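Local coordinates for protein probable threonyl-tRNA synthetase 1 (Aeropyrum pernix, PDB 3A32) that catalyses the ATP-dependent attachment of threonine to its tRNA, but probably cannot remove mischarged serine because it lacks an editing domain, at residues 194-206 and 264-278. Residues are numbered along the deposited sequence; the frame is centred on the assembly and turned at random.
With SO4 (sulfate ion), chain C.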
loop_
_atom_site.group_PDB
_atom_site.type_symbol
_atom_site.label_atom_id
_atom_site.label_comp_id
_atom_site.label_asym_id
_atom_site.label_seq_id
_atom_site.Cartn_x
_atom_site.Cartn_y
_atom_site.Cartn_z
ATOM N N LYS A 194 2.118 -19.674 7.493
ATOM C CA LYS A 194 2.229 -21.144 7.717
ATOM C C LYS A 194 2.987 -21.543 8.978
ATOM O O LYS A 194 3.767 -22.521 8.976
ATOM C CB LYS A 194 2.892 -21.806 6.502
ATOM C CG LYS A 194 2.219 -21.435 5.177
ATOM C CD LYS A 194 0.753 -21.949 5.178
ATOM C CE LYS A 194 0.751 -23.489 5.283
ATOM N NZ LYS A 194 -0.602 -24.033 5.019
ATOM N N LEU A 195 2.782 -20.788 10.060
ATOM C CA LEU A 195 3.405 -21.086 11.340
ATOM C C LEU A 195 2.334 -21.625 12.274
ATOM O O LEU A 195 1.403 -20.916 12.616
ATOM C CB LEU A 195 4.011 -19.825 11.950
ATOM C CG LEU A 195 5.223 -19.162 11.264
ATOM C CD1 LEU A 195 5.500 -17.802 11.866
ATOM C CD2 LEU A 195 6.446 -20.033 11.318
ATOM N N GLY A 196 2.451 -22.861 12.695
ATOM C CA GLY A 196 1.511 -23.452 13.638
ATOM C C GLY A 196 1.437 -22.783 15.000
ATOM O O GLY A 196 2.466 -22.504 15.665
ATOM N N VAL A 197 0.207 -22.519 15.425
ATOM C CA VAL A 197 0.002 -21.891 16.718
ATOM C C VAL A 197 -0.736 -22.922 17.561
ATOM O O VAL A 197 -1.906 -23.183 17.320
ATOM C CB VAL A 197 -0.825 -20.591 16.603
ATOM C CG1 VAL A 197 -1.139 -20.043 17.979
ATOM C CG2 VAL A 197 -0.060 -19.548 15.769
ATOM N N SER A 198 -0.037 -23.531 18.520
ATOM C CA SER A 198 -0.674 -24.570 19.369
ATOM C C SER A 198 -0.056 -24.549 20.746
ATOM O O SER A 198 0.881 -23.775 20.993
ATOM C CB SER A 198 -0.369 -25.936 18.791
ATOM O OG SER A 198 1.015 -26.179 18.985
ATOM N N SER A 199 -0.548 -25.444 21.611
ATOM C CA SER A 199 -0.002 -25.647 22.969
ATOM C C SER A 199 1.509 -25.885 23.020
ATOM O O SER A 199 2.156 -25.550 24.028
ATOM C CB SER A 199 -0.758 -26.776 23.718
ATOM O OG SER A 199 -0.576 -28.055 23.107
ATOM N N GLU A 200 2.078 -26.408 21.932
ATOM C CA GLU A 200 3.506 -26.725 21.883
ATOM C C GLU A 200 4.399 -25.637 21.299
ATOM O O GLU A 200 5.645 -25.706 21.419
ATOM C CB GLU A 200 3.750 -28.066 21.169
ATOM C CG GLU A 200 3.973 -29.298 22.114
ATOM C CD GLU A 200 5.439 -29.423 22.661
ATOM O OE1 GLU A 200 6.381 -29.747 21.855
ATOM O OE2 GLU A 200 5.640 -29.230 23.911
ATOM N N THR A 201 3.795 -24.625 20.694
ATOM C CA THR A 201 4.562 -23.629 19.956
ATOM C C THR A 201 4.290 -22.204 20.422
ATOM O O THR A 201 4.815 -21.262 19.875
ATOM C CB THR A 201 4.311 -23.696 18.431
ATOM O OG1 THR A 201 2.991 -23.247 18.159
ATOM C CG2 THR A 201 4.466 -25.122 17.893
ATOM N N PHE A 202 3.464 -22.026 21.428
ATOM C CA PHE A 202 2.959 -20.661 21.663
ATOM C C PHE A 202 2.771 -20.407 23.153
ATOM O O PHE A 202 2.417 -21.320 23.898
ATOM C CB PHE A 202 1.678 -20.367 20.850
ATOM C CG PHE A 202 1.537 -18.915 20.437
ATOM C CD1 PHE A 202 2.192 -18.433 19.279
ATOM C CD2 PHE A 202 0.799 -18.017 21.226
ATOM C CE1 PHE A 202 2.135 -17.118 18.921
ATOM C CE2 PHE A 202 0.705 -16.672 20.859
ATOM C CZ PHE A 202 1.384 -16.219 19.657
ATOM N N LYS A 203 3.037 -19.167 23.548
ATOM C CA LYS A 203 2.909 -18.715 24.910
ATOM C C LYS A 203 2.257 -17.314 24.921
ATOM O O LYS A 203 2.565 -16.455 24.079
ATOM C CB LYS A 203 4.337 -18.691 25.533
ATOM C CG LYS A 203 4.405 -18.220 26.942
ATOM C CD LYS A 203 5.589 -18.807 27.738
ATOM C CE LYS A 203 6.913 -18.311 27.195
ATOM N NZ LYS A 203 8.094 -18.725 28.020
ATOM N N VAL A 204 1.373 -17.071 25.880
ATOM C CA VAL A 204 0.792 -15.762 26.079
ATOM C C VAL A 204 1.293 -15.223 27.425
ATOM O O VAL A 204 1.091 -15.854 28.453
ATOM C CB VAL A 204 -0.773 -15.803 26.033
ATOM C CG1 VAL A 204 -1.370 -14.638 26.797
ATOM C CG2 VAL A 204 -1.280 -15.789 24.570
ATOM N N ARG A 205 1.930 -14.054 27.415
ATOM C CA ARG A 205 2.469 -13.463 28.634
ATOM C C ARG A 205 1.719 -12.183 29.010
ATOM O O ARG A 205 1.685 -11.229 28.237
ATOM C CB ARG A 205 3.964 -13.149 28.444
ATOM C CG ARG A 205 4.668 -12.492 29.641
ATOM C CD ARG A 205 6.140 -12.160 29.270
ATOM N NE ARG A 205 6.917 -13.378 29.350
ATOM C CZ ARG A 205 7.731 -13.843 28.410
ATOM N NH1 ARG A 205 7.949 -13.162 27.282
ATOM N NH2 ARG A 205 8.348 -15.006 28.622
ATOM N N LEU A 206 1.196 -12.128 30.227
ATOM C CA LEU A 206 0.533 -10.911 30.701
ATOM C C LEU A 206 1.454 -10.119 31.590
ATOM O O LEU A 206 2.141 -10.699 32.448
ATOM C CB LEU A 206 -0.744 -11.246 31.466
ATOM C CG LEU A 206 -1.744 -12.282 30.909
ATOM C CD1 LEU A 206 -3.034 -12.360 31.782
ATOM C CD2 LEU A 206 -2.135 -12.072 29.417
ATOM N N ILE A 264 3.867 -14.738 21.954
ATOM C CA ILE A 264 5.187 -15.294 21.945
ATOM C C ILE A 264 5.180 -16.681 21.319
ATOM O O ILE A 264 4.617 -17.615 21.888
ATOM C CB ILE A 264 5.779 -15.408 23.386
ATOM C CG1 ILE A 264 6.012 -14.024 23.991
ATOM C CG2 ILE A 264 7.125 -16.124 23.341
ATOM C CD1 ILE A 264 5.786 -14.024 25.431
ATOM N N MET A 265 5.822 -16.817 20.162
ATOM C CA MET A 265 6.034 -18.130 19.590
ATOM C C MET A 265 7.270 -18.779 20.218
ATOM O O MET A 265 8.307 -18.134 20.347
ATOM C CB MET A 265 6.214 -18.025 18.075
ATOM C CG MET A 265 6.408 -19.369 17.424
ATOM S SD MET A 265 5.826 -19.349 15.734
ATOM C CE MET A 265 4.036 -19.198 15.976
ATOM N N MET A 266 7.144 -20.042 20.584
ATOM C CA MET A 266 8.256 -20.875 21.033
ATOM C C MET A 266 8.878 -21.654 19.885
ATOM O O MET A 266 8.194 -22.426 19.201
ATOM C CB MET A 266 7.808 -21.841 22.124
ATOM C CG MET A 266 7.227 -21.138 23.324
ATOM S SD MET A 266 8.327 -19.853 24.021
ATOM C CE MET A 266 9.783 -20.885 24.411
ATOM N N VAL A 267 10.181 -21.435 19.671
ATOM C CA VAL A 267 10.892 -22.124 18.616
ATOM C C VAL A 267 12.065 -22.938 19.179
ATOM O O VAL A 267 12.535 -22.710 20.293
ATOM C CB VAL A 267 11.327 -21.171 17.440
ATOM C CG1 VAL A 267 10.171 -20.296 16.966
ATOM C CG2 VAL A 267 12.504 -20.297 17.813
ATOM N N GLU A 268 12.528 -23.894 18.388
ATOM C CA GLU A 268 13.677 -24.736 18.750
ATOM C C GLU A 268 14.792 -24.656 17.676
ATOM O O GLU A 268 14.498 -24.675 16.491
ATOM C CB GLU A 268 13.189 -26.178 18.979
ATOM C CG GLU A 268 14.237 -27.147 19.501
ATOM C CD GLU A 268 13.642 -28.411 20.131
ATOM O OE1 GLU A 268 12.646 -28.304 20.896
ATOM O OE2 GLU A 268 14.198 -29.516 19.874
ATOM N N GLU A 269 16.054 -24.528 18.093
ATOM C CA GLU A 269 17.214 -24.649 17.186
ATOM C C GLU A 269 17.318 -26.102 16.551
ATOM O O GLU A 269 16.657 -26.363 15.502
ATOM C CB GLU A 269 18.481 -24.208 17.907
ATOM N N SER A 270 18.159 -27.036 17.023
ATOM C CA SER A 270 19.594 -26.904 17.298
ATOM C C SER A 270 20.153 -27.171 18.718
ATOM O O SER A 270 21.249 -26.695 19.034
ATOM C CB SER A 270 20.226 -25.693 16.551
ATOM O OG SER A 270 21.559 -25.440 16.966
ATOM N N GLY A 271 19.452 -27.893 19.599
ATOM C CA GLY A 271 18.009 -27.962 19.729
ATOM C C GLY A 271 17.769 -27.189 21.026
ATOM O O GLY A 271 17.641 -27.767 22.110
ATOM N N VAL A 272 17.761 -25.864 20.899
ATOM C CA VAL A 272 17.574 -24.904 22.004
ATOM C C VAL A 272 16.149 -24.293 21.930
ATOM O O VAL A 272 15.734 -23.849 20.861
ATOM C CB VAL A 272 18.638 -23.753 21.859
ATOM C CG1 VAL A 272 18.525 -22.731 22.956
ATOM C CG2 VAL A 272 20.071 -24.330 21.772
ATOM N N SER A 273 15.406 -24.285 23.032
ATOM C CA SER A 273 14.119 -23.606 23.053
ATOM C C SER A 273 14.266 -22.065 23.269
ATOM O O SER A 273 14.930 -21.619 24.239
ATOM C CB SER A 273 13.222 -24.243 24.112
ATOM O OG SER A 273 12.068 -23.445 24.325
ATOM N N LYS A 274 13.645 -21.277 22.380
ATOM C CA LYS A 274 13.859 -19.802 22.262
ATOM C C LYS A 274 12.491 -19.099 22.106
ATOM O O LYS A 274 11.588 -19.630 21.467
ATOM C CB LYS A 274 14.724 -19.406 21.027
ATOM C CG LYS A 274 16.125 -20.031 20.909
ATOM C CD LYS A 274 16.850 -19.806 19.482
ATOM C CE LYS A 274 18.210 -18.924 19.570
ATOM N NZ LYS A 274 19.598 -19.613 19.989
ATOM N N GLU A 275 12.331 -17.914 22.689
ATOM C CA GLU A 275 11.097 -17.144 22.440
ATOM C C GLU A 275 11.271 -16.277 21.217
ATOM O O GLU A 275 12.360 -15.751 20.981
ATOM C CB GLU A 275 10.748 -16.243 23.594
ATOM C CG GLU A 275 10.479 -16.963 24.885
ATOM C CD GLU A 275 9.956 -16.017 25.933
ATOM O OE1 GLU A 275 9.794 -14.793 25.638
ATOM O OE2 GLU A 275 9.704 -16.513 27.057
ATOM N N TRP A 276 10.199 -16.161 20.440
ATOM C CA TRP A 276 10.123 -15.225 19.330
ATOM C C TRP A 276 8.938 -14.306 19.647
ATOM O O TRP A 276 7.786 -14.699 19.412
ATOM C CB TRP A 276 9.904 -15.979 17.997
ATOM C CG TRP A 276 9.599 -15.125 16.793
ATOM C CD1 TRP A 276 9.541 -13.742 16.726
ATOM C CD2 TRP A 276 9.355 -15.596 15.460
ATOM N NE1 TRP A 276 9.236 -13.331 15.432
ATOM C CE2 TRP A 276 9.154 -14.445 14.630
ATOM C CE3 TRP A 276 9.280 -16.888 14.880
ATOM C CZ2 TRP A 276 8.873 -14.548 13.262
ATOM C CZ3 TRP A 276 9.000 -16.991 13.528
ATOM C CH2 TRP A 276 8.787 -15.821 12.729
ATOM N N GLN A 277 9.213 -13.110 20.177
ATOM C CA GLN A 277 8.153 -12.181 20.536
ATOM C C GLN A 277 7.582 -11.510 19.294
ATOM O O GLN A 277 8.321 -11.074 18.386
ATOM C CB GLN A 277 8.611 -11.108 21.552
ATOM C CG GLN A 277 7.397 -10.428 22.295
ATOM C CD GLN A 277 7.802 -9.669 23.518
ATOM O OE1 GLN A 277 7.893 -8.453 23.464
ATOM N NE2 GLN A 277 8.057 -10.375 24.654
ATOM N N MET A 278 6.257 -11.443 19.257
ATOM C CA MET A 278 5.538 -10.871 18.111
ATOM C C MET A 278 4.779 -9.601 18.545
ATOM O O MET A 278 5.416 -8.701 19.144
ATOM C CB MET A 278 4.636 -11.929 17.471
ATOM C CG MET A 278 5.484 -13.010 16.878
ATOM S SD MET A 278 4.581 -14.426 16.284
ATOM C CE MET A 278 5.894 -15.365 15.563
HETATM S S SO4 C . 8.156 -18.413 31.455
HETATM O O1 SO4 C . 7.303 -19.280 30.638
HETATM O O2 SO4 C . 7.448 -18.040 32.677
HETATM O O3 SO4 C . 9.338 -19.199 31.807
HETATM O O4 SO4 C . 8.532 -17.171 30.752
#
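Phe202 and Met265 face each other as an antiparallel non-hydrogen-bonded pair, and their side chains lie on the buried face of the sheet. The methionine's flexible chain, bent at its last torsion (chi3 -69°), brings CE to the edge of the phenyl ring, 3.9 Å from CD1, and close to Leu195 and Val197 as well. One ring face lies over Ile264 O, the other against Val197 CG1. Leu195, branched and apolar, sends CD1 to 3.9 Å from CH2 of Trp276, with Met278 CE lying over the centre of one face of its indole. Backbone bonds fix the register: Met266 N to Thr201 O (2.7 Å), and a reciprocal pair between Lys203 and Ile264.

The side of Lys203 and Arg205 opens towards solvent: Glu275 is exposed and the two basic residues partly so, with buried Ile264 beneath them. Long charged chains suit it because they can reach across to the second strand of the hairpin. Arg205 grips Glu275 end-on, NH1 to OE1 (3.0 Å) and NH2 to OE2 (2.6 Å), with the guanidinium and carboxylate planes 21° apart, nearly coplanar. Lys203 NZ makes a second salt bridge to the same OE2 (2.9 Å), coming from the anti side and well out of the carboxylate plane; both cations also bind a sulfate, probably from the crystallisation liquor. An alanine in place of Arg205 would probably leave Glu275 OE1 without this partner and the sulfate with one cation fewer.

Within the class II core sheet, strand 202-207 runs between strand 260-268, antiparallel to it, and strand 246-250, parallel to it. Helix 174-191 packs on Phe202 and Met265, while helix 317-327 packs on Leu195 and Trp276.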